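Local structure of pectate lyase/Amb allergen (Acidovorax citrulli, 4HWV) at residues Ile195-Asn199 with Ile200-Asp204; Val290-Asn294 with Asn295-Asp299; Ala339-Tyr343 with Gly344-Leu348; Glu354-Asp358 with Ala359-Tyr363; Thr463-Thr467 with Ala468-Ala472. The protein probably cleaves pectate, a plant cell-wall polysaccharide, as a secreted, calcium-dependent lyase of polysaccharide lyase family 1. All coordinates share one frame; numbering follows the deposited sequence.

Contact 1. Residues Ile195-Asn199 with Ile200-Asp204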
# COMPACT_ATOMS: atom_id res chain seq x y z
N ILE A 195 -30.21 5.40 -3.45
CA ILE A 195 -28.86 5.90 -3.16
C ILE A 195 -27.98 5.73 -4.39
O ILE A 195 -28.02 4.68 -5.05
CB ILE A 195 -28.25 5.16 -1.95
CG1 ILE A 195 -28.99 5.56 -0.66
CG2 ILE A 195 -26.75 5.45 -1.83
CD1 ILE A 195 -28.72 4.63 0.53
N VAL A 196 -27.23 6.79 -4.73
CA VAL A 196 -26.31 6.78 -5.86
C VAL A 196 -24.91 7.14 -5.34
O VAL A 196 -24.76 8.10 -4.58
CB VAL A 196 -26.75 7.79 -6.94
CG1 VAL A 196 -25.63 8.00 -7.98
CG2 VAL A 196 -28.06 7.35 -7.58
N ILE A 197 -23.91 6.36 -5.75
CA ILE A 197 -22.53 6.59 -5.31
C ILE A 197 -21.65 6.53 -6.55
O ILE A 197 -21.63 5.49 -7.23
CB ILE A 197 -22.08 5.52 -4.26
CG1 ILE A 197 -22.98 5.58 -3.01
CG2 ILE A 197 -20.62 5.69 -3.89
CD1 ILE A 197 -22.77 4.46 -2.03
N ARG A 198 -20.95 7.62 -6.88
CA ARG A 198 -20.15 7.68 -8.11
C ARG A 198 -18.85 8.44 -7.93
O ARG A 198 -18.76 9.38 -7.15
CB ARG A 198 -20.90 8.38 -9.26
CG ARG A 198 -22.31 7.88 -9.46
CD ARG A 198 -22.98 8.63 -10.60
NE ARG A 198 -22.54 8.16 -11.91
CZ ARG A 198 -22.87 8.74 -13.05
NH1 ARG A 198 -23.55 9.89 -13.04
NH2 ARG A 198 -22.51 8.19 -14.20
N ASN A 199 -17.84 8.03 -8.71
CA ASN A 199 -16.62 8.79 -8.89
C ASN A 199 -15.76 8.95 -7.64
O ASN A 199 -15.04 9.93 -7.52
CB ASN A 199 -16.89 10.16 -9.52
CG ASN A 199 -15.65 10.74 -10.17
OD1 ASN A 199 -14.88 10.01 -10.78
ND2 ASN A 199 -15.46 12.07 -10.05
N ILE A 200 -15.79 7.94 -6.76
CA ILE A 200 -15.01 7.98 -5.52
C ILE A 200 -14.05 6.79 -5.52
O ILE A 200 -14.39 5.69 -5.99
CB ILE A 200 -15.94 7.90 -4.29
CG1 ILE A 200 -16.82 9.15 -4.25
CG2 ILE A 200 -15.16 7.74 -2.97
CD1 ILE A 200 -18.09 8.98 -3.44
N THR A 201 -12.84 7.02 -5.03
CA THR A 201 -11.91 5.92 -4.75
C THR A 201 -12.01 5.55 -3.27
O THR A 201 -11.69 6.37 -2.41
CB THR A 201 -10.48 6.32 -5.14
OG1 THR A 201 -10.45 6.47 -6.56
CG2 THR A 201 -9.47 5.25 -4.76
N PHE A 202 -12.46 4.32 -3.01
CA PHE A 202 -12.65 3.80 -1.66
C PHE A 202 -11.45 2.90 -1.35
O PHE A 202 -11.12 2.03 -2.16
CB PHE A 202 -13.92 2.95 -1.61
CG PHE A 202 -15.20 3.72 -1.69
CD1 PHE A 202 -15.80 4.17 -0.52
CD2 PHE A 202 -15.82 3.97 -2.91
CE1 PHE A 202 -16.98 4.87 -0.55
CE2 PHE A 202 -17.03 4.68 -2.95
CZ PHE A 202 -17.61 5.12 -1.78
N GLU A 203 -10.81 3.09 -0.20
CA GLU A 203 -9.67 2.24 0.16
C GLU A 203 -9.71 1.75 1.59
O GLU A 203 -9.94 2.54 2.51
CB GLU A 203 -8.33 2.99 0.04
CG GLU A 203 -8.01 3.48 -1.38
CD GLU A 203 -6.73 4.27 -1.48
OE1 GLU A 203 -5.90 4.24 -0.55
OE2 GLU A 203 -6.55 4.93 -2.53
N ASP A 204 -9.47 0.45 1.75
CA ASP A 204 -8.89 -0.11 2.97
C ASP A 204 -9.78 0.07 4.20
O ASP A 204 -9.45 0.82 5.13
CB ASP A 204 -7.50 0.50 3.20
CG ASP A 204 -6.72 -0.19 4.30
OD1 ASP A 204 -7.06 -1.33 4.69
OD2 ASP A 204 -5.76 0.42 4.79
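I197, near the end of strand 192-198, points into the core and carries the apolar part of this corner. With CG1 beside the backbone N (chi1 -61°), CG2 stands anti to that N and lies near the plane of the F202 ring at its edge, I197 CG2 being 3.7 Å from F202 CZ. The two side chains cross at about a right angle. The same methyl faces the outer end of I200, with I197 CG2 to I200 CD1 at 4.2 Å. R198 leaves from the other side of the strand, where its guanidinium is bound by D240 and by the carbonyl of D19. N199 takes a left-handed backbone conformation (phi 65°, psi 32°), which bends the chain before strand 201-203. Its amide also points away from the core, donating to the carbonyls of G171 and G173 and accepting from G481. Past the bend, I200 folds back over the turn, with CG1 3.5 Å from R198 O, while its CG2 sits 3.6 Å above one face of the F202 ring, offset toward the rim. F244 stacks on F202 from the next coil of the right-handed parallel beta-helix. No hydrogen bond joins the two segments, so the inner side of the corner coheres by apolar packing, while its polar groups, R198 and N199, are satisfied by partners outside the bend.

Contact 2. Residues Val290-Asn294 with Asn295-Asp299; sequences VTLSN and NHFHD
L292 and F297 close the inner side of this bend, and the N295 amide packs against L292 CB and the backbone of S293. L292 CD2 comes obliquely to the far end of the aromatic ring, 3.9 Å from F297 CZ, and the two side chains cross at about a right angle. A chi1 of -57° keeps N295 CG beside its own backbone N and turns the amide back over the preceding strand, where N295 ND2 lies 3.8 Å from L292 CB. N295 ND2 is also 3.1 Å from S293 O, but the angle is too poor for a hydrogen bond. The buried amide is held instead by the preceding coil: ND2 donates to I239 O and OD1 accepts from N242 N. The outer side is looser. N294, in a left-handed backbone conformation, is partly exposed and sends ND2 to D240. Beyond the bend H296 and H298 are partly exposed as well, with H298 CD2 3.5 Å above one face of the H296 imidazole, offset toward its rim. H298 ND1 donates to D299 OD2 (2.6 Å, 163°) close to its ring plane, using the anti lone pair of the carboxylate, a bond that would restrain the rotation of the imidazole. The corner forms one step of the parallel beta-helix: strand 290-293 runs between 237-240 and 324-327, strand 296-300 between 243-245 and 330-332, and N295 stands in a row with N242 and N329.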
# COMPACT_ATOMS: atom_id res chain seq x y z
N VAL A 290 -29.88 -3.55 -6.55
CA VAL A 290 -28.57 -2.92 -6.51
C VAL A 290 -27.89 -3.16 -7.84
O VAL A 290 -27.87 -4.28 -8.34
CB VAL A 290 -27.71 -3.55 -5.40
CG1 VAL A 290 -26.34 -2.88 -5.31
CG2 VAL A 290 -28.46 -3.50 -4.06
N THR A 291 -27.30 -2.11 -8.40
CA THR A 291 -26.46 -2.25 -9.59
C THR A 291 -25.07 -1.69 -9.31
O THR A 291 -24.94 -0.55 -8.84
CB THR A 291 -27.07 -1.54 -10.80
OG1 THR A 291 -28.27 -2.23 -11.16
CG2 THR A 291 -26.10 -1.54 -12.00
N LEU A 292 -24.05 -2.49 -9.61
CA LEU A 292 -22.66 -2.04 -9.57
C LEU A 292 -22.15 -2.02 -11.01
O LEU A 292 -22.02 -3.08 -11.63
CB LEU A 292 -21.81 -2.99 -8.71
CG LEU A 292 -22.30 -3.14 -7.27
CD1 LEU A 292 -23.21 -4.35 -7.12
CD2 LEU A 292 -21.12 -3.25 -6.33
N SER A 293 -21.90 -0.83 -11.54
CA SER A 293 -21.56 -0.66 -12.95
C SER A 293 -20.27 0.14 -13.09
O SER A 293 -20.04 1.12 -12.37
CB SER A 293 -22.70 0.03 -13.69
OG SER A 293 -23.06 1.25 -13.05
N ASN A 294 -19.43 -0.28 -14.04
CA ASN A 294 -18.30 0.54 -14.47
C ASN A 294 -17.32 0.89 -13.34
O ASN A 294 -16.71 1.96 -13.36
CB ASN A 294 -18.80 1.84 -15.13
CG ASN A 294 -19.86 1.57 -16.18
OD1 ASN A 294 -19.65 0.76 -17.08
ND2 ASN A 294 -21.02 2.24 -16.05
N ASN A 295 -17.18 -0.02 -12.37
CA ASN A 295 -16.25 0.19 -11.26
C ASN A 295 -14.95 -0.57 -11.49
O ASN A 295 -14.91 -1.52 -12.27
CB ASN A 295 -16.84 -0.30 -9.92
CG ASN A 295 -18.15 0.35 -9.58
OD1 ASN A 295 -18.20 1.50 -9.14
ND2 ASN A 295 -19.24 -0.39 -9.74
N HIS A 296 -13.89 -0.14 -10.80
CA HIS A 296 -12.63 -0.86 -10.76
C HIS A 296 -12.44 -1.39 -9.34
O HIS A 296 -12.24 -0.61 -8.41
CB HIS A 296 -11.49 0.09 -11.12
CG HIS A 296 -10.14 -0.56 -11.15
ND1 HIS A 296 -8.98 0.17 -11.15
CD2 HIS A 296 -9.77 -1.87 -11.21
CE1 HIS A 296 -7.94 -0.64 -11.23
NE2 HIS A 296 -8.39 -1.89 -11.27
N PHE A 297 -12.54 -2.71 -9.17
CA PHE A 297 -12.32 -3.35 -7.88
C PHE A 297 -10.98 -4.06 -7.96
O PHE A 297 -10.78 -4.85 -8.86
CB PHE A 297 -13.38 -4.42 -7.61
CG PHE A 297 -14.80 -3.93 -7.62
CD1 PHE A 297 -15.37 -3.39 -6.47
CD2 PHE A 297 -15.58 -4.02 -8.76
CE1 PHE A 297 -16.70 -2.95 -6.47
CE2 PHE A 297 -16.91 -3.59 -8.77
CZ PHE A 297 -17.47 -3.05 -7.62
N HIS A 298 -10.08 -3.79 -7.02
CA HIS A 298 -8.77 -4.44 -7.12
C HIS A 298 -8.13 -4.70 -5.78
O HIS A 298 -8.36 -3.96 -4.82
CB HIS A 298 -7.81 -3.67 -8.06
CG HIS A 298 -7.38 -2.31 -7.57
ND1 HIS A 298 -6.23 -2.11 -6.83
CD2 HIS A 298 -7.90 -1.07 -7.79
CE1 HIS A 298 -6.08 -0.82 -6.59
NE2 HIS A 298 -7.08 -0.17 -7.16
N ASP A 299 -7.35 -5.77 -5.71
CA ASP A 299 -6.46 -6.01 -4.56
C ASP A 299 -7.24 -6.20 -3.26
O ASP A 299 -7.24 -5.36 -2.35
CB ASP A 299 -5.40 -4.92 -4.45
CG ASP A 299 -4.44 -4.96 -5.62
OD1 ASP A 299 -3.68 -5.94 -5.73
OD2 ASP A 299 -4.49 -4.07 -6.47

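Contact 3. Residues Ala339-Tyr343 with Gly344-Leu348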
# COMPACT_ATOMS: atom_id res chain seq x y z
N ALA A 339 -18.90 -12.99 -7.96
CA ALA A 339 -19.48 -12.76 -6.64
C ALA A 339 -19.91 -14.10 -6.03
O ALA A 339 -20.11 -15.08 -6.77
CB ALA A 339 -20.71 -11.83 -6.75
N ARG A 340 -20.08 -14.14 -4.71
CA ARG A 340 -20.62 -15.33 -4.06
C ARG A 340 -22.11 -15.10 -3.80
O ARG A 340 -22.48 -14.20 -3.03
CB ARG A 340 -19.91 -15.62 -2.73
CG ARG A 340 -20.25 -16.99 -2.15
CD ARG A 340 -20.01 -17.09 -0.64
NE ARG A 340 -20.02 -18.49 -0.22
CZ ARG A 340 -21.13 -19.22 -0.09
NH1 ARG A 340 -22.33 -18.68 -0.32
NH2 ARG A 340 -21.05 -20.51 0.26
N VAL A 341 -22.97 -15.88 -4.46
CA VAL A 341 -24.40 -15.58 -4.48
C VAL A 341 -25.30 -16.60 -3.80
O VAL A 341 -25.42 -17.75 -4.26
CB VAL A 341 -24.88 -15.39 -5.93
CG1 VAL A 341 -26.37 -15.07 -5.93
CG2 VAL A 341 -24.05 -14.30 -6.62
N ARG A 342 -25.92 -16.19 -2.70
CA ARG A 342 -27.03 -16.94 -2.08
C ARG A 342 -28.33 -16.17 -2.32
O ARG A 342 -28.31 -14.95 -2.33
CB ARG A 342 -26.89 -17.07 -0.56
CG ARG A 342 -25.68 -17.85 -0.08
CD ARG A 342 -25.67 -17.80 1.44
NE ARG A 342 -24.68 -18.67 2.06
CZ ARG A 342 -23.55 -18.27 2.63
NH1 ARG A 342 -23.23 -16.99 2.67
NH2 ARG A 342 -22.74 -19.17 3.20
N TYR A 343 -29.43 -16.91 -2.51
CA TYR A 343 -30.81 -16.39 -2.46
C TYR A 343 -31.22 -15.40 -3.53
O TYR A 343 -32.37 -15.42 -3.94
CB TYR A 343 -31.20 -15.92 -1.05
CG TYR A 343 -31.36 -17.11 -0.13
CD1 TYR A 343 -32.45 -17.98 -0.27
CD2 TYR A 343 -30.37 -17.44 0.80
CE1 TYR A 343 -32.56 -19.12 0.51
CE2 TYR A 343 -30.48 -18.58 1.58
CZ TYR A 343 -31.57 -19.42 1.43
OH TYR A 343 -31.69 -20.55 2.19
N GLY A 344 -30.30 -14.54 -4.00
CA GLY A 344 -30.67 -13.48 -4.93
C GLY A 344 -30.64 -13.86 -6.40
O GLY A 344 -30.01 -14.85 -6.81
N MET A 345 -31.32 -13.06 -7.21
CA MET A 345 -31.24 -13.13 -8.67
C MET A 345 -30.17 -12.15 -9.12
O MET A 345 -30.37 -10.94 -9.10
CB MET A 345 -32.61 -12.80 -9.29
CG MET A 345 -33.68 -13.78 -8.79
SD MET A 345 -35.36 -13.19 -8.94
CE MET A 345 -35.47 -13.35 -10.68
N VAL A 346 -29.01 -12.68 -9.47
CA VAL A 346 -27.82 -11.86 -9.71
C VAL A 346 -27.33 -12.02 -11.15
O VAL A 346 -27.11 -13.14 -11.63
CB VAL A 346 -26.71 -12.20 -8.71
CG1 VAL A 346 -25.42 -11.45 -9.02
CG2 VAL A 346 -27.18 -11.90 -7.30
N HIS A 347 -27.21 -10.89 -11.84
CA HIS A 347 -26.82 -10.84 -13.24
C HIS A 347 -25.42 -10.25 -13.32
O HIS A 347 -25.19 -9.15 -12.82
CB HIS A 347 -27.84 -9.95 -13.97
CG HIS A 347 -27.66 -9.85 -15.45
ND1 HIS A 347 -28.21 -8.81 -16.17
CD2 HIS A 347 -27.05 -10.65 -16.36
CE1 HIS A 347 -27.97 -8.98 -17.45
NE2 HIS A 347 -27.25 -10.08 -17.60
N LEU A 348 -24.48 -10.97 -13.93
CA LEU A 348 -23.12 -10.45 -14.14
C LEU A 348 -22.88 -10.45 -15.63
O LEU A 348 -22.86 -11.51 -16.25
CB LEU A 348 -22.05 -11.32 -13.46
CG LEU A 348 -22.23 -11.48 -11.95
CD1 LEU A 348 -22.89 -12.82 -11.63
CD2 LEU A 348 -20.91 -11.30 -11.20
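R342 and G344 meet through the backbone where the chain reverses, the two segments running 151° apart end to end. G344 N donates to R342 O at 2.6 Å with an N-H...O angle of 144°, closing a three-residue turn of the classic gamma type, with Y343 at its centre in a positive-phi conformation. The carbonyl is approached from its flank, at a C=O...N angle of 99°, as such a tight turn requires. Inside the bend V341 and V346 reach toward each other tip to tip, and V341 CG1 comes to 3.5 Å from V346 CG2. The second branch adds a longer contact, V341 CG2 to V346 CG1 at 4.0 Å, so both methyls of each valine take part. This is a corner of the right-handed parallel beta-helix, leading from strand 340-341 on one face to strand 345-356 on the next, and the valines point into the core between them, where V377 and V324 belong to neighbouring coils. At the wider end of the bend L348 reaches back across the core, with L348 CD2 4.5 Å from A339 CB; F326 packs against both residues. R342 and Y343 leave on the outer side. The R342 guanidinium carries R340 NH1 3.2 Å above its centre, an approach of two cationic groups in which R342 NE is also paired with D310. Y343 OH is hydrogen-bonded to the carbonyl of the same aspartate, and its ring rests on P312.

Contact 4. Residues Glu354-Asp358 with Ala359-Tyr363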
# COMPACT_ATOMS: atom_id res chain seq x y z
N GLU A 354 -9.37 -10.20 -14.00
CA GLU A 354 -7.96 -10.22 -14.31
C GLU A 354 -7.15 -10.55 -13.06
O GLU A 354 -7.17 -9.80 -12.08
CB GLU A 354 -7.52 -8.86 -14.87
CG GLU A 354 -6.05 -8.80 -15.26
CD GLU A 354 -5.58 -7.43 -15.77
OE1 GLU A 354 -6.34 -6.45 -15.65
OE2 GLU A 354 -4.45 -7.36 -16.27
N ASN A 355 -6.44 -11.67 -13.10
CA ASN A 355 -5.65 -12.10 -11.94
C ASN A 355 -4.69 -13.19 -12.37
O ASN A 355 -4.62 -13.56 -13.56
CB ASN A 355 -6.57 -12.59 -10.80
CG ASN A 355 -5.93 -12.45 -9.41
OD1 ASN A 355 -4.73 -12.23 -9.29
ND2 ASN A 355 -6.74 -12.62 -8.35
N THR A 356 -3.95 -13.71 -11.39
CA THR A 356 -3.13 -14.89 -11.58
C THR A 356 -3.41 -15.88 -10.47
O THR A 356 -3.81 -15.48 -9.37
CB THR A 356 -1.64 -14.55 -11.61
OG1 THR A 356 -0.89 -15.76 -11.80
CG2 THR A 356 -1.19 -13.87 -10.31
N ARG A 357 -3.17 -17.16 -10.73
CA ARG A 357 -3.26 -18.19 -9.70
C ARG A 357 -1.93 -18.36 -8.97
O ARG A 357 -1.87 -19.13 -8.02
CB ARG A 357 -3.69 -19.52 -10.31
CG ARG A 357 -5.15 -19.52 -10.81
CD ARG A 357 -5.64 -20.91 -11.23
NE ARG A 357 -5.65 -21.84 -10.10
CZ ARG A 357 -4.74 -22.79 -9.90
NH1 ARG A 357 -3.74 -22.96 -10.77
NH2 ARG A 357 -4.83 -23.58 -8.83
N ASP A 358 -0.88 -17.67 -9.42
CA ASP A 358 0.44 -17.77 -8.81
C ASP A 358 0.34 -17.58 -7.30
O ASP A 358 -0.10 -16.52 -6.84
CB ASP A 358 1.35 -16.70 -9.43
CG ASP A 358 2.81 -16.83 -9.01
OD1 ASP A 358 3.10 -17.29 -7.89
OD2 ASP A 358 3.69 -16.45 -9.82
N ALA A 359 0.75 -18.59 -6.53
CA ALA A 359 0.52 -18.60 -5.09
C ALA A 359 1.34 -17.54 -4.37
O ALA A 359 1.09 -17.24 -3.19
CB ALA A 359 0.82 -19.99 -4.52
N SER A 360 2.31 -16.95 -5.07
CA SER A 360 3.14 -15.92 -4.46
C SER A 360 2.58 -14.51 -4.63
O SER A 360 3.09 -13.58 -4.02
CB SER A 360 4.58 -15.98 -5.00
OG SER A 360 4.65 -15.49 -6.33
N ALA A 361 1.54 -14.36 -5.46
CA ALA A 361 0.87 -13.06 -5.64
C ALA A 361 0.23 -12.59 -4.33
O ALA A 361 -0.03 -13.38 -3.43
CB ALA A 361 -0.18 -13.16 -6.75
N ASP A 362 -0.07 -11.30 -4.24
CA ASP A 362 -0.69 -10.78 -3.02
C ASP A 362 -2.11 -11.32 -2.82
O ASP A 362 -2.52 -11.65 -1.70
CB ASP A 362 -0.73 -9.26 -3.01
CG ASP A 362 0.55 -8.65 -2.46
OD1 ASP A 362 1.53 -9.40 -2.22
OD2 ASP A 362 0.57 -7.41 -2.27
N TYR A 363 -2.85 -11.42 -3.92
CA TYR A 363 -4.22 -11.90 -3.88
C TYR A 363 -4.41 -12.96 -4.95
O TYR A 363 -5.12 -12.75 -5.92
CB TYR A 363 -5.21 -10.75 -4.08
CG TYR A 363 -5.20 -9.76 -2.94
CD1 TYR A 363 -5.90 -10.02 -1.76
CD2 TYR A 363 -4.50 -8.55 -3.05
CE1 TYR A 363 -5.91 -9.12 -0.71
CE2 TYR A 363 -4.49 -7.64 -2.00
CZ TYR A 363 -5.20 -7.92 -0.83
OH TYR A 363 -5.22 -7.03 0.22
O HOH W 1 -3.22 -11.11 -7.08
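D358 binds S360 with a single carboxylate oxygen. From CB, which lies 3.5 Å from A359 N, the side chain runs with CG anti to the backbone N (chi1 -172°), a torsion that brings the carboxylate round toward the residues that follow. D358 CG is 3.5 Å from S360 OG. D358 OD1 then receives two donors from one face of its plane: S360 N at 2.9 Å, on the anti side and nearly straight, and S360 OG at 2.8 Å from farther above the plane. D358 OD2 is more remote, 3.7 Å from S360 OG. The bond to S360 N makes an Asx turn, laid over a type I beta turn that A361 N closes by donating to D358 O. Just before it T356 OG1 accepts from D358 N in an ST turn, while T356 CG2 touches A361 CB. At the base of the loop N355 ND2 donates to Y363 O at 2.9 Å, nearly along the C=O axis and close to the amide plane, and a water bridges N355 OD1 to Y363 N. The loop leaves strand 345-356, and the Y363 ring, farther along the loop, meets H250 edge-to-face while its hydroxyl binds D251 N. Two bonds on one oxygen would settle the D358 carboxylate as an anion and hold the apex, while the N355 amide and its water tie N355 to Y363 across the base of the loop.

Contact 5. Residues Thr463-Thr467 with Ala468-Ala472; sequences TLEDT and ADLAA
E465 lays its carboxylate over the end of L470: both E465 OE2 and E465 CD lie 4.0 Å from L470 CD1, and the two side chains cross at about a right angle. L470 comes there with CG anti to its backbone N (chi1 -174°), a torsion that directs CD1 of the buried leucine against the carboxylate group. The two oxygens of that acid belong to salt bridges farther along the helix, OE1 with R473 and OE2 with R477. L470 N donates to T467 O at 3.2 Å and 165°, well above the carbonyl plane, closing a turn through A468 and D469. Two waters extend the pattern: one accepts a hydrogen bond from D469 N (2.9 Å) and donates one to D466 O, the other links A471 N to T467 O. A bond from A468 N to D466 OD2 (3.0 Å) enters above the carboxylate plane, but it belongs to just one of two conformers of D466 and remains doubtful. L470 also rests on N350, and T467 on N381 and V383, which joins the segment to the beta-helix strands 345-356 and 376-387. What results is a hydrated helix start at the protein surface: D469 occupies the N-cap position of helix 470-477 without a side-chain capping bond, and the T467 carbonyl and two waters serve the first amides.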
# COMPACT_ATOMS: atom_id res chain seq x y z
N THR A 463 -27.95 -4.21 -23.55
CA THR A 463 -27.22 -4.68 -24.72
C THR A 463 -25.87 -5.24 -24.29
O THR A 463 -25.11 -4.58 -23.58
CB THR A 463 -27.04 -3.53 -25.71
OG1 THR A 463 -28.32 -3.15 -26.23
CG2 THR A 463 -26.09 -3.92 -26.86
N LEU A 464 -25.58 -6.47 -24.69
CA LEU A 464 -24.30 -7.08 -24.38
C LEU A 464 -23.23 -6.60 -25.34
O LEU A 464 -23.38 -6.79 -26.55
CB LEU A 464 -24.38 -8.61 -24.49
CG LEU A 464 -25.26 -9.28 -23.45
CD1 LEU A 464 -25.39 -10.77 -23.75
CD2 LEU A 464 -24.71 -9.07 -22.05
N GLU A 465 -22.14 -6.04 -24.82
CA GLU A 465 -20.94 -5.81 -25.61
C GLU A 465 -20.31 -7.14 -25.93
O GLU A 465 -20.41 -8.11 -25.16
CB GLU A 465 -19.93 -4.99 -24.83
CG GLU A 465 -20.38 -3.55 -24.65
CD GLU A 465 -19.40 -2.74 -23.84
OE1 GLU A 465 -18.41 -2.22 -24.40
OE2 GLU A 465 -19.62 -2.61 -22.61
N ASP A 466 -19.68 -7.25 -27.08
CA ASP A 466 -18.90 -8.46 -27.40
C ASP A 466 -17.65 -8.50 -26.55
O ASP A 466 -17.16 -7.44 -26.10
CB ASP A 466 -18.48 -8.56 -28.86
CG ASP A 466 -17.84 -9.92 -29.16
OD1 ASP A 466 -18.48 -10.94 -28.84
OD2 ASP A 466 -16.68 -9.97 -29.63
N THR A 467 -17.07 -9.68 -26.41
CA THR A 467 -15.90 -9.86 -25.57
C THR A 467 -14.57 -9.53 -26.25
O THR A 467 -13.54 -9.38 -25.58
CB THR A 467 -15.89 -11.31 -25.07
OG1 THR A 467 -16.10 -12.19 -26.18
CG2 THR A 467 -17.01 -11.54 -24.04
N ALA A 468 -14.58 -9.41 -27.58
CA ALA A 468 -13.33 -9.26 -28.33
C ALA A 468 -12.40 -8.16 -27.81
O ALA A 468 -11.20 -8.38 -27.61
CB ALA A 468 -13.62 -9.06 -29.83
N ASP A 469 -12.96 -6.98 -27.58
CA ASP A 469 -12.14 -5.85 -27.13
C ASP A 469 -12.50 -5.41 -25.72
O ASP A 469 -12.10 -4.34 -25.28
CB ASP A 469 -12.30 -4.66 -28.09
CG ASP A 469 -11.74 -4.94 -29.45
OD1 ASP A 469 -10.74 -5.68 -29.55
OD2 ASP A 469 -12.31 -4.42 -30.43
N LEU A 470 -13.25 -6.24 -25.01
CA LEU A 470 -13.84 -5.81 -23.75
C LEU A 470 -12.78 -5.56 -22.67
O LEU A 470 -12.89 -4.60 -21.91
CB LEU A 470 -14.88 -6.82 -23.28
CG LEU A 470 -15.67 -6.39 -22.04
CD1 LEU A 470 -16.59 -5.20 -22.37
CD2 LEU A 470 -16.46 -7.57 -21.52
N ALA A 471 -11.76 -6.41 -22.59
CA ALA A 471 -10.72 -6.21 -21.58
C ALA A 471 -10.06 -4.84 -21.74
O ALA A 471 -9.89 -4.11 -20.77
CB ALA A 471 -9.68 -7.32 -21.66
N ALA A 472 -9.70 -4.50 -22.97
CA ALA A 472 -9.06 -3.21 -23.24
C ALA A 472 -10.02 -2.06 -22.96
O ALA A 472 -9.61 -1.05 -22.38
CB ALA A 472 -8.55 -3.14 -24.67
O HOH W 2 -15.64 -5.98 -27.80
O HOH W 3 -11.15 -8.69 -24.34

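Contacts 1 and 2 are equivalent corners two courses apart on the beta-helix, their centres 9 Å apart, with N242 and F244 of the intervening course between them. Contact 3 turns a different corner of the solenoid, its centre about 15 Å from that of contact 2, and shares strand 345-356 with contact 4, whose loop leaves the other end of that strand. Contacts 2 and 4 touch directly, D299 C lying 3.4 Å from Y363 CE2. The calcium ion held by D227, D278 and D282 is about 13 Å from the side chain of F202, 12 Å from L292 and 11 Å from R342. Contact 5, on the outer surface, is remote from this site.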